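Local structure of type-2Ba cytolytic delta-endotoxin (Bacillus thuringiensis serovar israelensis, 2RCI) at residues A[11-16]-A[138-143]; A[152-157]-A[184-189]. The protein probably kills the larvae of dipteran insects by making pores in the epithelial cell membrane of the midgut. All blocks are in the same frame, centred on the assembly; numbering follows the deposited sequence. Where two conformers were deposited one is given.

Contact 1 (A[11-16]-A[138-143]); sequences NEIFYV and ILFSIQ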
loop_
_atom_site.group_PDB
_atom_site.type_symbol
_atom_site.label_atom_id
_atom_site.label_comp_id
_atom_site.label_asym_id
_atom_site.label_seq_id
_atom_site.Cartn_x
_atom_site.Cartn_y
_atom_site.Cartn_z
ATOM N N ASN A 11 2.371 5.431 -4.323
ATOM C CA ASN A 11 2.270 6.582 -3.426
ATOM C C ASN A 11 3.313 6.327 -2.331
ATOM O O ASN A 11 3.149 5.442 -1.499
ATOM C CB ASN A 11 0.866 6.719 -2.817
ATOM C CG ASN A 11 0.616 8.113 -2.217
ATOM O OD1 ASN A 11 1.556 8.856 -2.004
ATOM N ND2 ASN A 11 -0.665 8.499 -2.043
ATOM N N GLU A 12 4.401 7.084 -2.373
ATOM C CA GLU A 12 5.535 6.789 -1.494
ATOM C C GLU A 12 5.408 7.526 -0.177
ATOM O O GLU A 12 5.164 8.741 -0.139
ATOM C CB GLU A 12 6.839 7.155 -2.182
ATOM C CG GLU A 12 7.134 6.342 -3.478
ATOM C CD GLU A 12 8.313 6.917 -4.249
ATOM O OE1 GLU A 12 9.005 7.785 -3.692
ATOM O OE2 GLU A 12 8.570 6.478 -5.389
ATOM N N ILE A 13 5.595 6.796 0.919
ATOM C CA ILE A 13 5.479 7.384 2.249
ATOM C C ILE A 13 6.735 6.996 3.042
ATOM O O ILE A 13 6.951 5.818 3.377
ATOM C CB ILE A 13 4.178 6.934 2.947
ATOM C CG1 ILE A 13 2.962 7.454 2.176
ATOM C CG2 ILE A 13 4.108 7.411 4.414
ATOM C CD1 ILE A 13 1.884 6.469 2.132
ATOM N N PHE A 14 7.564 8.000 3.311
ATOM C CA PHE A 14 8.845 7.781 3.947
ATOM C C PHE A 14 8.623 8.100 5.415
ATOM O O PHE A 14 8.126 9.191 5.761
ATOM C CB PHE A 14 9.934 8.697 3.341
ATOM C CG PHE A 14 10.311 8.384 1.896
ATOM C CD1 PHE A 14 11.531 7.809 1.595
ATOM C CD2 PHE A 14 9.477 8.765 0.839
ATOM C CE1 PHE A 14 11.910 7.542 0.259
ATOM C CE2 PHE A 14 9.828 8.496 -0.501
ATOM C CZ PHE A 14 11.047 7.883 -0.780
ATOM N N TYR A 15 8.885 7.126 6.270
ATOM C CA TYR A 15 8.951 7.378 7.694
ATOM C C TYR A 15 10.343 6.922 8.144
ATOM O O TYR A 15 10.513 5.851 8.718
ATOM C CB TYR A 15 7.816 6.656 8.423
ATOM C CG TYR A 15 7.596 7.156 9.827
ATOM C CD1 TYR A 15 6.685 8.183 10.083
ATOM C CD2 TYR A 15 8.272 6.578 10.914
ATOM C CE1 TYR A 15 6.473 8.648 11.388
ATOM C CE2 TYR A 15 8.069 7.049 12.219
ATOM C CZ TYR A 15 7.183 8.077 12.452
ATOM O OH TYR A 15 6.969 8.553 13.761
ATOM N N VAL A 16 11.349 7.748 7.835
ATOM C CA VAL A 16 12.757 7.413 8.122
ATOM C C VAL A 16 13.502 8.679 8.586
ATOM O O VAL A 16 13.073 9.806 8.283
ATOM C CB VAL A 16 13.502 6.808 6.855
ATOM C CG1 VAL A 16 12.749 5.580 6.280
ATOM C CG2 VAL A 16 13.666 7.873 5.753
ATOM N N ILE A 138 0.858 1.769 -2.789
ATOM C CA ILE A 138 1.496 2.543 -1.722
ATOM C C ILE A 138 2.843 1.880 -1.429
ATOM O O ILE A 138 2.965 0.651 -1.542
ATOM C CB ILE A 138 0.678 2.481 -0.425
ATOM C CG1 ILE A 138 -0.751 3.025 -0.635
ATOM C CG2 ILE A 138 1.387 3.264 0.697
ATOM C CD1 ILE A 138 -1.711 2.672 0.532
ATOM N N LEU A 139 3.851 2.668 -1.080
ATOM C CA LEU A 139 5.135 2.072 -0.641
ATOM C C LEU A 139 5.640 2.808 0.586
ATOM O O LEU A 139 5.988 4.008 0.519
ATOM C CB LEU A 139 6.188 2.061 -1.757
ATOM C CG LEU A 139 7.480 1.243 -1.512
ATOM C CD1 LEU A 139 8.121 0.788 -2.815
ATOM C CD2 LEU A 139 8.490 1.971 -0.601
ATOM N N PHE A 140 5.686 2.087 1.707
ATOM C CA PHE A 140 6.242 2.631 2.938
ATOM C C PHE A 140 7.706 2.259 3.126
ATOM O O PHE A 140 8.074 1.075 2.959
ATOM C CB PHE A 140 5.517 2.076 4.172
ATOM C CG PHE A 140 4.066 2.414 4.242
ATOM C CD1 PHE A 140 3.652 3.640 4.760
ATOM C CD2 PHE A 140 3.106 1.480 3.844
ATOM C CE1 PHE A 140 2.275 3.972 4.823
ATOM C CE2 PHE A 140 1.728 1.783 3.918
ATOM C CZ PHE A 140 1.315 3.032 4.426
ATOM N N SER A 141 8.531 3.258 3.442
ATOM C CA SER A 141 9.875 3.007 3.962
ATOM C C SER A 141 9.853 3.383 5.440
ATOM O O SER A 141 9.327 4.431 5.814
ATOM C CB SER A 141 10.930 3.811 3.204
ATOM O OG SER A 141 10.945 3.476 1.820
ATOM N N ILE A 142 10.410 2.523 6.285
ATOM C CA ILE A 142 10.193 2.694 7.697
ATOM C C ILE A 142 11.490 2.443 8.440
ATOM O O ILE A 142 12.118 1.397 8.280
ATOM C CB ILE A 142 9.118 1.697 8.213
ATOM C CG1 ILE A 142 7.890 1.730 7.293
ATOM C CG2 ILE A 142 8.765 2.009 9.698
ATOM C CD1 ILE A 142 7.036 0.431 7.351
ATOM N N GLN A 143 11.863 3.415 9.268
ATOM C CA GLN A 143 13.066 3.306 10.076
ATOM C C GLN A 143 12.879 4.189 11.301
ATOM O O GLN A 143 12.655 5.381 11.191
ATOM C CB GLN A 143 14.332 3.665 9.275
ATOM C CG GLN A 143 15.618 3.635 10.121
ATOM C CD GLN A 143 15.857 4.969 10.794
ATOM O OE1 GLN A 143 15.649 6.012 10.171
ATOM N NE2 GLN A 143 16.276 4.957 12.065
#

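Contact 2 (A[152-157]-A[184-189]); sequences AILPIA and MKALTV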
loop_
_atom_site.group_PDB
_atom_site.type_symbol
_atom_site.label_atom_id
_atom_site.label_comp_id
_atom_site.label_asym_id
_atom_site.label_seq_id
_atom_site.Cartn_x
_atom_site.Cartn_y
_atom_site.Cartn_z
ATOM N N ALA A 152 12.655 -1.157 7.139
ATOM C CA ALA A 152 11.604 -2.007 6.602
ATOM C C ALA A 152 10.977 -1.302 5.385
ATOM O O ALA A 152 10.724 -0.091 5.397
ATOM C CB ALA A 152 10.556 -2.314 7.676
ATOM N N ILE A 153 10.741 -2.076 4.341
ATOM C CA ILE A 153 10.110 -1.598 3.117
ATOM C C ILE A 153 8.840 -2.433 2.923
ATOM O O ILE A 153 8.874 -3.683 2.923
ATOM C CB ILE A 153 11.043 -1.806 1.902
ATOM C CG1 ILE A 153 12.403 -1.111 2.108
ATOM C CG2 ILE A 153 10.389 -1.315 0.617
ATOM C CD1 ILE A 153 12.342 0.431 2.297
ATOM N N LEU A 154 7.717 -1.738 2.787
ATOM C CA LEU A 154 6.407 -2.372 2.669
ATOM C C LEU A 154 5.660 -1.833 1.429
ATOM O O LEU A 154 4.965 -0.801 1.518
ATOM C CB LEU A 154 5.611 -2.132 3.967
ATOM C CG LEU A 154 4.141 -2.583 4.072
ATOM C CD1 LEU A 154 3.868 -3.947 3.445
ATOM C CD2 LEU A 154 3.749 -2.589 5.584
ATOM N N PRO A 155 5.859 -2.478 0.260
ATOM C CA PRO A 155 5.040 -2.194 -0.922
ATOM C C PRO A 155 3.671 -2.809 -0.714
ATOM O O PRO A 155 3.576 -3.961 -0.276
ATOM C CB PRO A 155 5.767 -2.949 -2.050
ATOM C CG PRO A 155 7.127 -3.233 -1.506
ATOM C CD PRO A 155 6.915 -3.466 -0.058
ATOM N N ILE A 156 2.632 -2.033 -0.999
ATOM C CA ILE A 156 1.252 -2.535 -0.902
ATOM C C ILE A 156 0.508 -2.196 -2.181
ATOM O O ILE A 156 0.499 -1.033 -2.580
ATOM C CB ILE A 156 0.475 -1.899 0.251
ATOM C CG1 ILE A 156 1.182 -2.077 1.591
ATOM C CG2 ILE A 156 -0.984 -2.461 0.288
ATOM C CD1 ILE A 156 0.559 -1.298 2.718
ATOM N N ALA A 157 -0.120 -3.190 -2.824
ATOM C CA ALA A 157 -1.036 -2.911 -3.949
ATOM C C ALA A 157 -2.454 -3.399 -3.663
ATOM O O ALA A 157 -2.643 -4.517 -3.163
ATOM C CB ALA A 157 -0.528 -3.533 -5.250
ATOM N N MET A 184 -5.523 -7.659 -1.908
ATOM C CA MET A 184 -4.327 -7.037 -1.392
ATOM C C MET A 184 -3.125 -7.904 -1.695
ATOM O O MET A 184 -3.149 -9.105 -1.449
ATOM C CB MET A 184 -4.468 -6.923 0.118
ATOM C CG MET A 184 -3.402 -6.114 0.792
ATOM S SD MET A 184 -3.966 -5.863 2.476
ATOM C CE MET A 184 -2.552 -5.012 3.170
ATOM N N LYS A 185 -2.059 -7.273 -2.173
ATOM C CA LYS A 185 -0.770 -7.919 -2.363
ATOM C C LYS A 185 0.254 -7.045 -1.657
ATOM O O LYS A 185 0.388 -5.856 -1.958
ATOM C CB LYS A 185 -0.421 -8.009 -3.846
ATOM C CG LYS A 185 -1.327 -8.928 -4.654
ATOM C CD LYS A 185 -1.122 -8.712 -6.148
ATOM C CE LYS A 185 -1.790 -9.819 -6.947
ATOM N NZ LYS A 185 -1.646 -9.502 -8.394
ATOM N N ALA A 186 0.972 -7.631 -0.714
ATOM C CA ALA A 186 1.925 -6.851 0.070
ATOM C C ALA A 186 3.047 -7.761 0.581
ATOM O O ALA A 186 2.867 -8.983 0.744
ATOM C CB ALA A 186 1.201 -6.174 1.240
ATOM N N LEU A 187 4.207 -7.166 0.822
ATOM C CA LEU A 187 5.260 -7.864 1.543
ATOM C C LEU A 187 6.028 -6.854 2.383
ATOM O O LEU A 187 6.088 -5.669 2.024
ATOM C CB LEU A 187 6.207 -8.589 0.569
ATOM C CG LEU A 187 7.215 -7.799 -0.311
ATOM C CD1 LEU A 187 8.356 -7.174 0.475
ATOM C CD2 LEU A 187 7.834 -8.746 -1.343
ATOM N N THR A 188 6.615 -7.308 3.488
ATOM C CA THR A 188 7.539 -6.463 4.232
ATOM C C THR A 188 8.903 -7.100 4.123
ATOM O O THR A 188 9.055 -8.291 4.436
ATOM C CB THR A 188 7.165 -6.360 5.720
ATOM O OG1 THR A 188 5.798 -5.937 5.843
ATOM C CG2 THR A 188 8.051 -5.364 6.396
ATOM N N VAL A 189 9.878 -6.315 3.665
ATOM C CA VAL A 189 11.271 -6.752 3.645
ATOM C C VAL A 189 12.107 -5.835 4.549
ATOM O O VAL A 189 11.987 -4.595 4.492
ATOM C CB VAL A 189 11.831 -6.824 2.181
ATOM C CG1 VAL A 189 11.810 -5.448 1.529
ATOM C CG2 VAL A 189 13.291 -7.381 2.175
#

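Contact 1 (A[11-16]-A[138-143])
The carbonyl oxygen of Leu139 is held by two groups of the neighbouring strand: Ile13 N donates a nearly straight hydrogen bond to Leu139 O (2.8 Å, 171° at the hydrogen), and the CA-H of Glu12 leans on the same oxygen. From here the parallel pairing runs both ways. Tyr15 N reaches Ser141 O at 2.8 Å, while Ile13 O and Tyr15 O take the amides of Ser141 and Gln143. At the start of the pair Leu139 N bonds to Asn11 O at 2.9 Å. The odd-numbered residues of 11-16 thus supply every N-H and C=O used across the gap, the usual pattern for parallel strands.

Among the side chains Ile13 does most of the work. Its CG1 branch is swung beside the backbone N (chi1 -64°), which carries CD1 to 3.5 Å from Ile138 CG2 and also to 3.7 Å from Phe140 CE1. The other branch, CG2, runs alongside the ring, 3.8 Å from Phe140 CD1. At the far end Val16 CG1 rests 3.9 Å from Gln143 CB, and the side-chain NE2 of Gln143 bonds onward to the carboxylate of Glu17. The hydroxyl of Tyr15 is likewise held, by Ser95.

Strand 11-15 runs along one side of strand 132-142, with strand 150-162 on the other. Helix 96-110 packs on the face bearing Ile13, Tyr15, Ile138 and Ile142; helix 21-31 covers the face of Glu12, Phe14, Leu139 and Ser141, giving the helix-sheet-helix layering of this toxin.

Contact 2 (A[152-157]-A[184-189])
Pro155 and Leu187 meet in the middle of this antiparallel pair, where the regular bonding gives way to close carbon-oxygen packing. Proline has no N-H to offer Leu187 O; instead its ring carbon sits there, Pro155 CD lying 3.1 Å from Leu187 O. The same oxygen is approached by a methyl of the preceding residue, with Leu154 CD1 also 3.1 Å from Leu187 O, and by the CA-H of Leu154. In return Leu187 N reaches Pro155 O at 3.4 Å, only a weak hydrogen bond.

Both flanks are regular. Ile153 and Val189 form a hydrogen-bonded pair, with Ile153 N 2.8 Å from Val189 O and a return bond from Val189 N. Ala157 and Lys185 do the same, the bond from Ala157 N to Lys185 O being 2.8 Å long and almost perfectly straight at 177°. Side chains pack tightly at the Val189 end, where Val189 CG1 is 3.7 Å from Ile153 CB; Leu187 stands with CG between its N and its carbonyl carbon (chi1 73°), which brings CD1 over beside the proline ring.

The other end is looser. Met184 runs out extended, and its CE stops 4.2 Å from Ile156 CG2. Lys185, the one partly exposed residue here, carries its ammonium group away from Ala157 to a weak hydrogen bond with Phe42 O and a long, weak ion pair with Glu159.

Apart from that lysine the side chains are apolar but for Thr188, whose hydroxyl bonds to Val88 O. The contact is therefore held by backbone bonds and buried hydrocarbon; in the centre the proline stands where an N-H donor would be, and carbon surrounds Leu187 O, the CA-H of Leu154 making a C-H...O contact with it.

Contacts 1 and 2 are two seams of one mixed sheet, with the pairing of strands 132-142 and 150-162 between them; their centres are about 10 Å apart. Strands 132-142 and 150-162 follow each other in the chain and pair antiparallel, and the four strands concerned lie in the order 11-15, 132-142, 150-162, 177-192. The join is made by probable backbone hydrogen bonds, Ile156 N to Ile138 O at 2.8 Å and Ile142 N to Ala152 O at 2.8 Å. Side chains meet too: Phe140 CE2 lies 3.5 Å from Ile156 CD1, carrying the apolar layer across the seam that separates the two contacts. Contact 1 is partly buried, contact 2 buried almost throughout.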